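Local coordinates for cytochrome P450 monooxygenase (PDB 6KBH), which probably acts as a self-sufficient monooxygenase, carrying electrons through flavin mononucleotide and a [2Fe-2S] cluster to a heme within one polypeptide, at residues Arg520-Cys525 with Val536-Asp541; Gly587-Ile592 with Glu684-Thr689. All blocks are in the same frame, centred on the assembly; numbering follows the deposited sequence.

Contact 1 (Arg520-Cys525 with Val536-Asp541); sequences RQYSLC and VAVLHD. With FMN (flavin mononucleotide), chain B.
The backbones of L524 and V536 draw together to 5.1 Å between their CA atoms, where strands 518-523 and 533-536, the two outermost of a six-stranded antiparallel sheet, approach each other; beside them C525 pairs with Q535 through a backbone hydrogen bond. This is the flavin-binding barrel of the ferredoxin reductase family, and R520-S523 reads as its RxYS motif. V536 is small and branched, and its CG1 packs against the carbonyl oxygens of Y522 and S523 and against CD2 of L524, 3.8 Å from CG1. Farther along, V538 turns CG2 anti to its backbone N and lays that methyl over one face of the Y522 ring, a CH-pi contact of 4.1 Å to the centroid. The same ring directs an edge at the flavin, while its OH makes a weak hydrogen bond with ribityl O4'. A tyrosine suits the site because it offers both a flat apolar surface and a hydroxyl. R520 reaches the phosphate, with NH2 giving a hydrogen bond of 2.7 Å to O1P; the guanidinium meets the anion edge-on. The Q521 backbone holds the ribityl chain, its O accepting from O2' at 3.0 Å. On the other segment, A537 sets CB against SG of C525. At the isoalloxazine, S523 N donates to flavin N5 at 3.3 Å, with an N-H...N angle of 138°.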
loop_
_atom_site.group_PDB
_atom_site.type_symbol
_atom_site.label_atom_id
_atom_site.label_comp_id
_atom_site.label_asym_id
_atom_site.label_seq_id
_atom_site.Cartn_x
_atom_site.Cartn_y
_atom_site.Cartn_z
ATOM N N ARG A 520 12.570 -12.700 -6.066
ATOM C CA ARG A 520 12.449 -13.855 -6.940
ATOM C C ARG A 520 11.766 -14.970 -6.161
ATOM O O ARG A 520 11.737 -14.958 -4.929
ATOM C CB ARG A 520 13.819 -14.329 -7.456
ATOM C CG ARG A 520 14.649 -13.249 -8.139
ATOM C CD ARG A 520 14.230 -13.047 -9.587
ATOM N NE ARG A 520 15.150 -12.163 -10.296
ATOM C CZ ARG A 520 14.910 -10.881 -10.553
ATOM N NH1 ARG A 520 13.774 -10.324 -10.160
ATOM N NH2 ARG A 520 15.808 -10.155 -11.206
ATOM N N GLN A 521 11.213 -15.937 -6.887
ATOM C CA GLN A 521 10.587 -17.101 -6.279
ATOM C C GLN A 521 11.408 -18.349 -6.561
ATOM O O GLN A 521 11.934 -18.520 -7.663
ATOM C CB GLN A 521 9.158 -17.311 -6.782
ATOM C CG GLN A 521 8.325 -16.054 -6.820
ATOM C CD GLN A 521 7.963 -15.662 -8.231
ATOM O OE1 GLN A 521 7.167 -16.334 -8.888
ATOM N NE2 GLN A 521 8.558 -14.578 -8.713
ATOM N N TYR A 522 11.499 -19.223 -5.560
ATOM C CA TYR A 522 12.227 -20.479 -5.673
ATOM C C TYR A 522 11.431 -21.578 -4.982
ATOM O O TYR A 522 11.029 -21.409 -3.828
ATOM C CB TYR A 522 13.632 -20.349 -5.068
ATOM C CG TYR A 522 14.453 -19.232 -5.689
ATOM C CD1 TYR A 522 14.734 -19.239 -7.040
ATOM C CD2 TYR A 522 14.934 -18.167 -4.932
ATOM C CE1 TYR A 522 15.466 -18.243 -7.637
ATOM C CE2 TYR A 522 15.681 -17.145 -5.533
ATOM C CZ TYR A 522 15.937 -17.200 -6.893
ATOM O OH TYR A 522 16.661 -16.239 -7.561
ATOM N N SER A 523 11.207 -22.692 -5.686
ATOM C CA SER A 523 10.479 -23.825 -5.122
ATOM C C SER A 523 11.117 -24.300 -3.816
ATOM O O SER A 523 12.269 -23.984 -3.494
ATOM C CB SER A 523 10.432 -24.980 -6.123
ATOM O OG SER A 523 9.745 -24.610 -7.305
ATOM N N LEU A 524 10.342 -25.067 -3.053
ATOM C CA LEU A 524 10.776 -25.582 -1.758
ATOM C C LEU A 524 11.037 -27.075 -1.855
ATOM O O LEU A 524 10.109 -27.867 -2.060
ATOM C CB LEU A 524 9.745 -25.277 -0.681
ATOM C CG LEU A 524 9.678 -23.771 -0.515
ATOM C CD1 LEU A 524 8.255 -23.358 -0.260
ATOM C CD2 LEU A 524 10.604 -23.393 0.608
ATOM N N CYS A 525 12.302 -27.444 -1.676
ATOM C CA CYS A 525 12.774 -28.814 -1.797
ATOM C C CYS A 525 13.141 -29.417 -0.454
ATOM O O CYS A 525 13.773 -30.476 -0.414
ATOM C CB CYS A 525 13.973 -28.855 -2.737
ATOM S SG CYS A 525 15.086 -27.480 -2.442
ATOM N N VAL A 536 15.473 -23.952 -0.053
ATOM C CA VAL A 536 15.457 -23.634 -1.473
ATOM C C VAL A 536 16.847 -23.889 -2.035
ATOM O O VAL A 536 17.850 -23.822 -1.318
ATOM C CB VAL A 536 15.020 -22.178 -1.739
ATOM C CG1 VAL A 536 13.557 -21.994 -1.389
ATOM C CG2 VAL A 536 15.885 -21.214 -0.946
ATOM N N ALA A 537 16.904 -24.185 -3.332
ATOM C CA ALA A 537 18.158 -24.526 -4.000
ATOM C C ALA A 537 18.357 -23.607 -5.203
ATOM O O ALA A 537 18.005 -23.972 -6.322
ATOM C CB ALA A 537 18.173 -25.996 -4.407
ATOM N N VAL A 538 18.959 -22.441 -4.988
ATOM C CA VAL A 538 19.058 -21.436 -6.043
ATOM C C VAL A 538 20.220 -21.756 -6.976
ATOM O O VAL A 538 21.307 -22.150 -6.538
ATOM C CB VAL A 538 19.201 -20.032 -5.432
ATOM C CG1 VAL A 538 20.434 -19.968 -4.557
ATOM C CG2 VAL A 538 19.251 -18.973 -6.526
ATOM N N LEU A 539 19.989 -21.588 -8.277
ATOM C CA LEU A 539 21.016 -21.745 -9.298
ATOM C C LEU A 539 21.575 -20.383 -9.696
ATOM O O LEU A 539 20.829 -19.407 -9.823
ATOM C CB LEU A 539 20.453 -22.462 -10.532
ATOM C CG LEU A 539 21.111 -22.212 -11.897
ATOM C CD1 LEU A 539 22.525 -22.773 -11.946
ATOM C CD2 LEU A 539 20.272 -22.781 -13.034
ATOM N N HIS A 540 22.894 -20.323 -9.884
ATOM C CA HIS A 540 23.546 -19.138 -10.441
ATOM C C HIS A 540 23.228 -19.091 -11.922
ATOM O O HIS A 540 23.869 -19.770 -12.727
ATOM C CB HIS A 540 25.056 -19.181 -10.225
ATOM C CG HIS A 540 25.699 -17.830 -10.131
ATOM N ND1 HIS A 540 25.436 -16.813 -11.024
ATOM C CD2 HIS A 540 26.616 -17.341 -9.264
ATOM C CE1 HIS A 540 26.153 -15.751 -10.701
ATOM N NE2 HIS A 540 26.876 -16.044 -9.636
ATOM N N ASP A 541 22.225 -18.307 -12.290
ATOM C CA ASP A 541 21.955 -18.101 -13.701
ATOM C C ASP A 541 23.161 -17.426 -14.341
ATOM O O ASP A 541 23.577 -16.343 -13.909
ATOM C CB ASP A 541 20.695 -17.256 -13.878
ATOM C CG ASP A 541 20.053 -17.445 -15.237
ATOM O OD1 ASP A 541 20.618 -18.196 -16.063
ATOM O OD2 ASP A 541 18.986 -16.843 -15.478
HETATM N N1 FMN B . 10.476 -18.778 -10.892
HETATM C C2 FMN B . 9.140 -18.777 -10.773
HETATM O O2 FMN B . 8.467 -17.899 -11.405
HETATM N N3 FMN B . 8.487 -19.664 -10.012
HETATM C C4 FMN B . 9.196 -20.595 -9.341
HETATM O O4 FMN B . 8.560 -21.506 -8.564
HETATM C C4A FMN B . 10.585 -20.622 -9.447
HETATM N N5 FMN B . 11.278 -21.553 -8.772
HETATM C C5A FMN B . 12.611 -21.565 -8.879
HETATM C C6 FMN B . 13.296 -22.537 -8.174
HETATM C C7 FMN B . 14.667 -22.598 -8.248
HETATM C C7M FMN B . 15.303 -23.729 -7.404
HETATM C C8 FMN B . 15.383 -21.688 -9.037
HETATM C C8M FMN B . 16.895 -21.712 -9.145
HETATM C C9 FMN B . 14.691 -20.720 -9.757
HETATM C C9A FMN B . 13.298 -20.641 -9.675
HETATM N N10 FMN B . 12.597 -19.709 -10.358
HETATM C C10 FMN B . 11.240 -19.688 -10.245
HETATM C "C1'" FMN B . 13.271 -18.672 -11.200
HETATM C "C2'" FMN B . 13.695 -17.469 -10.396
HETATM O "O2'" FMN B . 12.650 -16.724 -9.921
HETATM C "C3'" FMN B . 14.597 -16.569 -11.201
HETATM O "O3'" FMN B . 14.036 -16.141 -12.414
HETATM C "C4'" FMN B . 15.967 -17.236 -11.450
HETATM O "O4'" FMN B . 16.613 -17.867 -10.411
HETATM C "C5'" FMN B . 17.033 -16.194 -11.905
HETATM O "O5'" FMN B . 17.043 -14.913 -11.228
HETATM P P FMN B . 17.821 -13.723 -11.895
HETATM O O1P FMN B . 17.266 -12.409 -11.409
HETATM O O2P FMN B . 19.274 -13.768 -11.543
HETATM O O3P FMN B . 17.657 -13.852 -13.378
#

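Contact 2 (Gly587-Ile592 with Glu684-Thr689); sequences GITPVI and EHFSST. With FMN (flavin mononucleotide), chain B.
The F686 ring lays one face over the isoalloxazine, with flavin N5 3.3 Å above its plane and displaced toward the rim, while its edge meets CD of P590 and OG1 of T589 close to the ring plane. The P590 pyrrolidine comes from the direction opposite to the phenyl, with CD 3.9 Å from CZ. Proline suits this first turn of helix 588-601, where no backbone N-H is needed for a bond within the helix. G587 adds its CA near CE2, at 4.1 Å. CG of F686 stands beside the backbone N (chi1 -73°), which carries the phenyl back across the central part of the flavin. T589 places its OG1 near the C7M methyl, but that hydroxyl is hydrogen-bonded to O of I586. E684, at the end of strand 681-685, lies against CB of P590 and has OE2 3.1 Å from flavin O4, two usual acceptors set close without a bond. An alanine in place of F686 would probably uncover this flavin face and leave the P590 ring without its aromatic neighbour. Apolar packing thus joins helix to strand and covers one flavin face, although S523 bonds N5, while a carboxylate beside O4 would probably disfavour added negative charge there.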
loop_
_atom_site.group_PDB
_atom_site.type_symbol
_atom_site.label_atom_id
_atom_site.label_comp_id
_atom_site.label_asym_id
_atom_site.label_seq_id
_atom_site.Cartn_x
_atom_site.Cartn_y
_atom_site.Cartn_z
ATOM N N GLY A 587 14.815 -27.371 -12.444
ATOM C CA GLY A 587 13.419 -27.758 -12.332
ATOM C C GLY A 587 13.211 -28.974 -11.445
ATOM O O GLY A 587 12.075 -29.401 -11.223
ATOM N N ILE A 588 14.311 -29.536 -10.935
ATOM C CA ILE A 588 14.245 -30.669 -10.022
ATOM C C ILE A 588 13.626 -30.270 -8.686
ATOM O O ILE A 588 13.061 -31.117 -7.981
ATOM C CB ILE A 588 15.650 -31.273 -9.837
ATOM C CG1 ILE A 588 15.589 -32.556 -9.004
ATOM C CG2 ILE A 588 16.593 -30.260 -9.204
ATOM C CD1 ILE A 588 14.793 -33.666 -9.649
ATOM N N THR A 589 13.703 -28.990 -8.313
ATOM C CA THR A 589 13.283 -28.592 -6.970
ATOM C C THR A 589 11.797 -28.820 -6.707
ATOM O O THR A 589 11.470 -29.465 -5.695
ATOM C CB THR A 589 13.689 -27.138 -6.700
ATOM O OG1 THR A 589 13.543 -26.359 -7.893
ATOM C CG2 THR A 589 15.135 -27.080 -6.232
ATOM N N PRO A 590 10.854 -28.340 -7.530
ATOM C CA PRO A 590 9.445 -28.593 -7.197
ATOM C C PRO A 590 9.031 -30.038 -7.409
ATOM O O PRO A 590 8.213 -30.551 -6.638
ATOM C CB PRO A 590 8.686 -27.643 -8.130
ATOM C CG PRO A 590 9.557 -27.527 -9.308
ATOM C CD PRO A 590 10.972 -27.584 -8.793
ATOM N N VAL A 591 9.580 -30.714 -8.419
ATOM C CA VAL A 591 9.132 -32.068 -8.727
ATOM C C VAL A 591 9.544 -33.041 -7.628
ATOM O O VAL A 591 8.785 -33.952 -7.271
ATOM C CB VAL A 591 9.663 -32.506 -10.104
ATOM C CG1 VAL A 591 11.127 -32.212 -10.220
ATOM C CG2 VAL A 591 9.434 -33.974 -10.307
ATOM N N ILE A 592 10.744 -32.866 -7.067
ATOM C CA ILE A 592 11.231 -33.812 -6.066
ATOM C C ILE A 592 10.343 -33.794 -4.827
ATOM O O ILE A 592 10.160 -34.828 -4.171
ATOM C CB ILE A 592 12.703 -33.520 -5.723
ATOM C CG1 ILE A 592 13.288 -34.635 -4.858
ATOM C CG2 ILE A 592 12.854 -32.192 -5.006
ATOM C CD1 ILE A 592 14.745 -34.881 -5.131
ATOM N N GLU A 684 5.346 -25.986 -14.743
ATOM C CA GLU A 684 5.659 -24.764 -14.018
ATOM C C GLU A 684 6.839 -24.091 -14.704
ATOM O O GLU A 684 7.903 -24.700 -14.872
ATOM C CB GLU A 684 5.981 -25.038 -12.543
ATOM C CG GLU A 684 6.704 -23.889 -11.848
ATOM C CD GLU A 684 6.306 -23.723 -10.389
ATOM O OE1 GLU A 684 5.179 -23.250 -10.122
ATOM O OE2 GLU A 684 7.129 -24.045 -9.507
ATOM N N HIS A 685 6.647 -22.842 -15.107
ATOM C CA HIS A 685 7.689 -22.075 -15.766
ATOM C C HIS A 685 8.517 -21.319 -14.735
ATOM O O HIS A 685 7.978 -20.764 -13.770
ATOM C CB HIS A 685 7.081 -21.090 -16.765
ATOM C CG HIS A 685 6.149 -21.718 -17.752
ATOM N ND1 HIS A 685 6.586 -22.302 -18.920
ATOM C CD2 HIS A 685 4.800 -21.841 -17.751
ATOM C CE1 HIS A 685 5.548 -22.762 -19.595
ATOM N NE2 HIS A 685 4.452 -22.495 -18.908
ATOM N N PHE A 686 9.833 -21.320 -14.937
ATOM C CA PHE A 686 10.749 -20.503 -14.150
ATOM C C PHE A 686 11.152 -19.231 -14.883
ATOM O O PHE A 686 11.844 -18.385 -14.308
ATOM C CB PHE A 686 12.001 -21.305 -13.780
ATOM C CG PHE A 686 11.771 -22.344 -12.717
ATOM C CD1 PHE A 686 10.489 -22.723 -12.350
ATOM C CD2 PHE A 686 12.843 -22.941 -12.079
ATOM C CE1 PHE A 686 10.286 -23.671 -11.369
ATOM C CE2 PHE A 686 12.644 -23.897 -11.105
ATOM C CZ PHE A 686 11.365 -24.260 -10.746
ATOM N N SER A 687 10.738 -19.091 -16.139
ATOM C CA SER A 687 10.995 -17.927 -16.967
ATOM C C SER A 687 9.688 -17.541 -17.641
ATOM O O SER A 687 8.720 -18.308 -17.650
ATOM C CB SER A 687 12.084 -18.212 -18.015
ATOM O OG SER A 687 13.191 -18.882 -17.435
ATOM N N SER A 688 9.679 -16.350 -18.179
ATOM C CA SER A 688 8.534 -15.859 -18.839
ATOM C C SER A 688 8.765 -15.554 -20.290
ATOM O O SER A 688 9.807 -15.108 -20.700
ATOM C CB SER A 688 8.004 -14.614 -18.174
ATOM O OG SER A 688 6.951 -14.060 -18.953
ATOM N N THR A 689 7.751 -15.854 -21.061
ATOM C CA THR A 689 7.779 -15.634 -22.472
ATOM C C THR A 689 7.694 -14.217 -23.010
ATOM O O THR A 689 8.511 -13.779 -23.788
ATOM C CB THR A 689 6.609 -16.409 -23.129
ATOM O OG1 THR A 689 5.412 -15.622 -23.160
ATOM C CG2 THR A 689 6.330 -17.717 -22.429
HETATM N N1 FMN B . 10.476 -18.778 -10.892
HETATM C C2 FMN B . 9.140 -18.777 -10.773
HETATM O O2 FMN B . 8.467 -17.899 -11.405
HETATM N N3 FMN B . 8.487 -19.664 -10.012
HETATM C C4 FMN B . 9.196 -20.595 -9.341
HETATM O O4 FMN B . 8.560 -21.506 -8.564
HETATM C C4A FMN B . 10.585 -20.622 -9.447
HETATM N N5 FMN B . 11.278 -21.553 -8.772
HETATM C C5A FMN B . 12.611 -21.565 -8.879
HETATM C C6 FMN B . 13.296 -22.537 -8.174
HETATM C C7 FMN B . 14.667 -22.598 -8.248
HETATM C C7M FMN B . 15.303 -23.729 -7.404
HETATM C C8 FMN B . 15.383 -21.688 -9.037
HETATM C C8M FMN B . 16.895 -21.712 -9.145
HETATM C C9 FMN B . 14.691 -20.720 -9.757
HETATM C C9A FMN B . 13.298 -20.641 -9.675
HETATM N N10 FMN B . 12.597 -19.709 -10.358
HETATM C C10 FMN B . 11.240 -19.688 -10.245
HETATM C "C1'" FMN B . 13.271 -18.672 -11.200
HETATM C "C2'" FMN B . 13.695 -17.469 -10.396
HETATM O "O2'" FMN B . 12.650 -16.724 -9.921
HETATM C "C3'" FMN B . 14.597 -16.569 -11.201
HETATM O "O3'" FMN B . 14.036 -16.141 -12.414
HETATM C "C4'" FMN B . 15.967 -17.236 -11.450
HETATM O "O4'" FMN B . 16.613 -17.867 -10.411
HETATM C "C5'" FMN B . 17.033 -16.194 -11.905
HETATM O "O5'" FMN B . 17.043 -14.913 -11.228
HETATM P P FMN B . 17.821 -13.723 -11.895
HETATM O O1P FMN B . 17.266 -12.409 -11.409
HETATM O O2P FMN B . 19.274 -13.768 -11.543
HETATM O O3P FMN B . 17.657 -13.852 -13.378
#

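How the contacts relate
Contacts 1 and 2 lie about 9 Å apart between centres and share one FMN, which sits where the antiparallel barrel meets the parallel-sheet domain. Y522 of contact 1 and F686 of contact 2 approach the isoalloxazine from opposite sides. The two contacts also touch directly: S523 OG lies 3.3 Å from P590 CB and 3.5 Å from E684 OE2, so the serine sits at the seam. Beside it, T589 CG2 packs on A537 CB at 3.7 Å and on C525 SG. R520 of contact 1 grips the phosphate, and S544, G547 and S548 add hydrogen bonds to FMN. The E684 side chain is about 12 Å from the [2Fe-2S] cluster; flavin and cluster are probably close enough for electron transfer.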